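Local coordinates for protein cysteine desulfurase (Stenotrophomonas maltophilia, PDB 6WCI) that probably removes sulfur from L-cysteine to give L-alanine, using pyridoxal 5'-phosphate, and passes the sulfur on to a carrier, at residues 192-204 with 221-235. Sequence-based numbering, arbitrary orientation.
Sequences HVSNVLGTVNPVR and GSQAVPHRKVDVAAI
His192 sets its ring against Ala224, ND1 lying 3.3 Å from Ala224 CB, where the loops that follow the neighbouring parallel strands 185-191 and 216-220 of the seven-stranded sheet meet in this class-V PLP-dependent fold. With CG anti to the backbone N (chi1 -168°), the ring reaches in among apolar groups: Val203 CG2 of the same segment lies over one face, offset toward the rim, and Val230 CG1 across the contact is in plane at the edge. Its ND1 is hydrogen-bonded to Tyr240 OH. The side chains of Val193 and Gln223 cross at about a right angle, CB to CB 3.8 Å, and Val193 CG2 packs on Ala224. A water joins the backbones here, donating to Val193 O and accepting from Gln223 N. Asn195 CB rests on Gln223 CG at 3.7 Å; Gln223, bent at chi2 (-71°), hydrogen-bonds through NE2 to O3 of the lysine-bound cofactor at position 246, bordering the active site, and its amide end also has a polar partner in Ala51. Val200 CG1 sits over the centre of the Arg228 guanidinium, 3.9 Å above its plane, while Arg228 NH2 forms a salt bridge with Glu350. Val203 CG2 meets Ile235 CG2 at 3.6 Å. A second water donates to Arg204 O and, at 2.7 Å, to Ile235 O.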
loop_
_atom_site.group_PDB
_atom_site.type_symbol
_atom_site.label_atom_id
_atom_site.label_comp_id
_atom_site.label_asym_id
_atom_site.label_seq_id
_atom_site.Cartn_x
_atom_site.Cartn_y
_atom_site.Cartn_z
ATOM N N HIS B 192 16.140 -5.845 -14.595
ATOM C CA HIS B 192 16.421 -7.242 -14.885
ATOM C C HIS B 192 15.770 -7.634 -16.198
ATOM O O HIS B 192 16.414 -8.238 -17.068
ATOM C CB HIS B 192 15.937 -8.130 -13.743
ATOM C CG HIS B 192 16.438 -9.536 -13.807
ATOM N ND1 HIS B 192 16.254 -10.436 -12.780
ATOM C CD2 HIS B 192 17.107 -10.204 -14.780
ATOM C CE1 HIS B 192 16.800 -11.592 -13.110
ATOM N NE2 HIS B 192 17.325 -11.478 -14.318
ATOM N N VAL B 193 14.511 -7.245 -16.377
ATOM C CA VAL B 193 13.769 -7.499 -17.607
ATOM C C VAL B 193 13.004 -6.239 -17.988
ATOM O O VAL B 193 12.292 -5.663 -17.160
ATOM C CB VAL B 193 12.810 -8.692 -17.461
ATOM C CG1 VAL B 193 12.043 -8.916 -18.758
ATOM C CG2 VAL B 193 13.586 -9.944 -17.086
ATOM N N SER B 194 13.156 -5.812 -19.240
ATOM C CA SER B 194 12.516 -4.601 -19.734
ATOM C C SER B 194 11.042 -4.861 -20.021
ATOM O O SER B 194 10.696 -5.830 -20.708
ATOM C CB SER B 194 13.237 -4.114 -20.997
ATOM O OG SER B 194 12.420 -3.254 -21.776
ATOM N N ASN B 195 10.172 -3.984 -19.504
ATOM C CA ASN B 195 8.736 -4.107 -19.724
ATOM C C ASN B 195 8.316 -3.733 -21.139
ATOM O O ASN B 195 7.162 -3.980 -21.506
ATOM C CB ASN B 195 7.963 -3.229 -18.740
ATOM C CG ASN B 195 8.164 -1.758 -19.010
ATOM O OD1 ASN B 195 9.299 -1.276 -19.056
ATOM N ND2 ASN B 195 7.067 -1.039 -19.222
ATOM N N VAL B 196 9.199 -3.117 -21.918
ATOM C CA VAL B 196 8.921 -2.731 -23.297
ATOM C C VAL B 196 9.635 -3.649 -24.279
ATOM O O VAL B 196 9.024 -4.190 -25.204
ATOM C CB VAL B 196 9.315 -1.253 -23.538
ATOM C CG1 VAL B 196 9.232 -0.902 -25.011
ATOM C CG2 VAL B 196 8.443 -0.326 -22.703
ATOM N N LEU B 197 10.942 -3.822 -24.097
ATOM C CA LEU B 197 11.757 -4.624 -25.000
ATOM C C LEU B 197 11.678 -6.115 -24.706
ATOM O O LEU B 197 11.914 -6.922 -25.606
ATOM C CB LEU B 197 13.215 -4.170 -24.903
ATOM C CG LEU B 197 13.423 -2.669 -25.074
ATOM C CD1 LEU B 197 14.787 -2.234 -24.533
ATOM C CD2 LEU B 197 13.272 -2.282 -26.540
ATOM N N GLY B 198 11.361 -6.494 -23.469
ATOM C CA GLY B 198 11.476 -7.869 -23.044
ATOM C C GLY B 198 12.885 -8.329 -22.743
ATOM O O GLY B 198 13.053 -9.443 -22.230
ATOM N N THR B 199 13.896 -7.504 -23.027
ATOM C CA THR B 199 15.288 -7.903 -22.882
ATOM C C THR B 199 15.566 -8.423 -21.478
ATOM O O THR B 199 15.091 -7.867 -20.487
ATOM C CB THR B 199 16.211 -6.714 -23.188
ATOM O OG1 THR B 199 16.072 -6.322 -24.563
ATOM C CG2 THR B 199 17.658 -7.074 -22.924
ATOM N N VAL B 200 16.308 -9.521 -21.400
ATOM C CA VAL B 200 16.829 -10.027 -20.139
ATOM C C VAL B 200 18.273 -9.563 -20.018
ATOM O O VAL B 200 19.118 -9.921 -20.846
ATOM C CB VAL B 200 16.734 -11.559 -20.062
ATOM C CG1 VAL B 200 17.356 -12.046 -18.758
ATOM C CG2 VAL B 200 15.269 -12.027 -20.195
ATOM N N ASN B 201 18.561 -8.756 -18.984
ATOM C CA ASN B 201 19.921 -8.261 -18.868
ATOM C C ASN B 201 20.776 -9.215 -18.038
ATOM O O ASN B 201 20.271 -9.882 -17.135
ATOM C CB ASN B 201 19.933 -6.871 -18.227
ATOM C CG ASN B 201 19.474 -5.785 -19.181
ATOM O OD1 ASN B 201 19.637 -5.903 -20.407
ATOM N ND2 ASN B 201 18.895 -4.722 -18.633
ATOM N N PRO B 202 22.074 -9.313 -18.328
ATOM C CA PRO B 202 22.956 -10.134 -17.484
ATOM C C PRO B 202 23.256 -9.461 -16.154
ATOM O O PRO B 202 24.365 -8.971 -15.930
ATOM C CB PRO B 202 24.219 -10.290 -18.342
ATOM C CG PRO B 202 24.207 -9.103 -19.253
ATOM C CD PRO B 202 22.766 -8.774 -19.514
ATOM N N VAL B 203 22.273 -9.444 -15.252
ATOM C CA VAL B 203 22.442 -8.689 -14.018
ATOM C C VAL B 203 23.582 -9.257 -13.180
ATOM O O VAL B 203 24.293 -8.507 -12.502
ATOM C CB VAL B 203 21.110 -8.637 -13.237
ATOM C CG1 VAL B 203 20.095 -7.794 -13.993
ATOM C CG2 VAL B 203 20.568 -10.028 -12.998
ATOM N N ARG B 204 23.794 -10.576 -13.227
ATOM C CA ARG B 204 24.872 -11.175 -12.444
ATOM C C ARG B 204 26.233 -10.636 -12.876
ATOM O O ARG B 204 27.024 -10.173 -12.042
ATOM C CB ARG B 204 24.818 -12.694 -12.570
ATOM C CG ARG B 204 25.722 -13.452 -11.619
ATOM C CD ARG B 204 25.831 -14.903 -12.078
ATOM N NE ARG B 204 25.500 -15.844 -11.012
ATOM C CZ ARG B 204 26.395 -16.558 -10.338
ATOM N NH1 ARG B 204 27.686 -16.451 -10.621
ATOM N NH2 ARG B 204 25.997 -17.388 -9.382
ATOM N N GLY B 221 13.301 -5.902 -10.656
ATOM C CA GLY B 221 12.943 -7.236 -11.089
ATOM C C GLY B 221 11.476 -7.416 -11.423
ATOM O O GLY B 221 10.991 -8.554 -11.453
ATOM N N SER B 222 10.765 -6.316 -11.702
ATOM C CA SER B 222 9.303 -6.377 -11.788
ATOM C C SER B 222 8.829 -7.281 -12.915
ATOM O O SER B 222 7.774 -7.921 -12.790
ATOM C CB SER B 222 8.712 -4.982 -11.981
ATOM O OG SER B 222 9.294 -4.054 -11.090
ATOM N N GLN B 223 9.569 -7.327 -14.024
ATOM C CA GLN B 223 9.235 -8.203 -15.136
ATOM C C GLN B 223 10.073 -9.472 -15.161
ATOM O O GLN B 223 9.925 -10.273 -16.089
ATOM C CB GLN B 223 9.384 -7.461 -16.470
ATOM C CG GLN B 223 8.461 -6.267 -16.622
ATOM C CD GLN B 223 7.012 -6.675 -16.805
ATOM O OE1 GLN B 223 6.719 -7.822 -17.143
ATOM N NE2 GLN B 223 6.098 -5.736 -16.584
ATOM N N ALA B 224 10.933 -9.681 -14.164
ATOM C CA ALA B 224 11.728 -10.903 -14.073
ATOM C C ALA B 224 11.003 -12.032 -13.336
ATOM O O ALA B 224 10.790 -13.114 -13.894
ATOM C CB ALA B 224 13.061 -10.605 -13.390
ATOM N N VAL B 225 10.631 -11.801 -12.082
ATOM C CA VAL B 225 10.149 -12.875 -11.211
ATOM C C VAL B 225 8.835 -13.514 -11.654
ATOM O O VAL B 225 8.585 -14.661 -11.256
ATOM C CB VAL B 225 10.039 -12.391 -9.758
ATOM C CG1 VAL B 225 11.400 -11.917 -9.291
ATOM C CG2 VAL B 225 9.012 -11.298 -9.639
ATOM N N PRO B 226 7.966 -12.881 -12.458
ATOM C CA PRO B 226 6.808 -13.637 -12.961
ATOM C C PRO B 226 7.098 -14.513 -14.166
ATOM O O PRO B 226 6.257 -15.360 -14.494
ATOM C CB PRO B 226 5.790 -12.546 -13.316
ATOM C CG PRO B 226 6.564 -11.319 -13.510
ATOM C CD PRO B 226 7.849 -11.443 -12.786
ATOM N N HIS B 227 8.255 -14.365 -14.815
ATOM C CA HIS B 227 8.524 -15.028 -16.083
ATOM C C HIS B 227 9.716 -15.975 -16.062
ATOM O O HIS B 227 9.879 -16.752 -17.013
ATOM C CB HIS B 227 8.737 -13.981 -17.191
ATOM C CG HIS B 227 7.571 -13.062 -17.375
ATOM N ND1 HIS B 227 6.413 -13.448 -18.016
ATOM C CD2 HIS B 227 7.377 -11.780 -16.984
ATOM C CE1 HIS B 227 5.561 -12.438 -18.024
ATOM N NE2 HIS B 227 6.122 -11.414 -17.404
ATOM N N ARG B 228 10.541 -15.946 -15.018
ATOM C CA ARG B 228 11.696 -16.823 -14.938
ATOM C C ARG B 228 12.049 -17.057 -13.479
ATOM O O ARG B 228 11.638 -16.301 -12.592
ATOM C CB ARG B 228 12.898 -16.228 -15.668
ATOM C CG ARG B 228 13.412 -14.975 -14.987
ATOM C CD ARG B 228 14.270 -14.150 -15.923
ATOM N NE ARG B 228 15.541 -14.801 -16.209
ATOM C CZ ARG B 228 15.837 -15.411 -17.349
ATOM N NH1 ARG B 228 14.947 -15.466 -18.333
ATOM N NH2 ARG B 228 17.028 -15.966 -17.503
ATOM N N LYS B 229 12.820 -18.114 -13.239
ATOM C CA LYS B 229 13.333 -18.351 -11.900
ATOM C C LYS B 229 14.417 -17.336 -11.599
ATOM O O LYS B 229 15.370 -17.189 -12.367
ATOM C CB LYS B 229 13.880 -19.766 -11.740
ATOM C CG LYS B 229 14.328 -20.012 -10.298
ATOM C CD LYS B 229 14.505 -21.474 -9.947
ATOM C CE LYS B 229 14.784 -21.644 -8.456
ATOM N NZ LYS B 229 15.958 -20.839 -7.984
ATOM N N VAL B 230 14.263 -16.621 -10.494
ATOM C CA VAL B 230 15.272 -15.678 -10.044
ATOM C C VAL B 230 15.763 -16.138 -8.682
ATOM O O VAL B 230 14.978 -16.245 -7.729
ATOM C CB VAL B 230 14.749 -14.234 -9.993
ATOM C CG1 VAL B 230 15.886 -13.289 -9.629
ATOM C CG2 VAL B 230 14.154 -13.836 -11.335
ATOM N N ASP B 231 17.052 -16.457 -8.613
ATOM C CA ASP B 231 17.789 -16.613 -7.363
ATOM C C ASP B 231 18.383 -15.245 -7.063
ATOM O O ASP B 231 19.464 -14.896 -7.544
ATOM C CB ASP B 231 18.855 -17.695 -7.514
ATOM C CG ASP B 231 19.705 -17.878 -6.266
ATOM O OD1 ASP B 231 19.660 -17.023 -5.357
ATOM O OD2 ASP B 231 20.433 -18.892 -6.198
ATOM N N VAL B 232 17.663 -14.450 -6.261
ATOM C CA VAL B 232 18.087 -13.070 -6.035
ATOM C C VAL B 232 19.468 -13.029 -5.384
ATOM O O VAL B 232 20.300 -12.176 -5.713
ATOM C CB VAL B 232 17.046 -12.305 -5.193
ATOM C CG1 VAL B 232 17.581 -10.947 -4.803
ATOM C CG2 VAL B 232 15.742 -12.143 -5.960
ATOM N N ALA B 233 19.734 -13.950 -4.452
ATOM C CA ALA B 233 20.991 -13.901 -3.710
ATOM C C ALA B 233 22.178 -14.159 -4.621
ATOM O O ALA B 233 23.240 -13.552 -4.448
ATOM C CB ALA B 233 20.975 -14.910 -2.564
ATOM N N ALA B 234 22.015 -15.053 -5.597
ATOM C CA ALA B 234 23.096 -15.364 -6.522
ATOM C C ALA B 234 23.351 -14.248 -7.520
ATOM O O ALA B 234 24.342 -14.314 -8.258
ATOM C CB ALA B 234 22.792 -16.667 -7.267
ATOM N N ILE B 235 22.485 -13.240 -7.581
ATOM C CA ILE B 235 22.744 -12.131 -8.490
ATOM C C ILE B 235 23.909 -11.293 -7.978
ATOM O O ILE B 235 24.728 -10.805 -8.760
ATOM C CB ILE B 235 21.473 -11.284 -8.690
ATOM C CG1 ILE B 235 20.355 -12.131 -9.307
ATOM C CG2 ILE B 235 21.760 -10.099 -9.596
ATOM C CD1 ILE B 235 19.111 -11.337 -9.660
HETATM O O HOH W 1 12.314 -6.140 -14.543
HETATM O O HOH W 2 27.401 -10.900 -9.049
#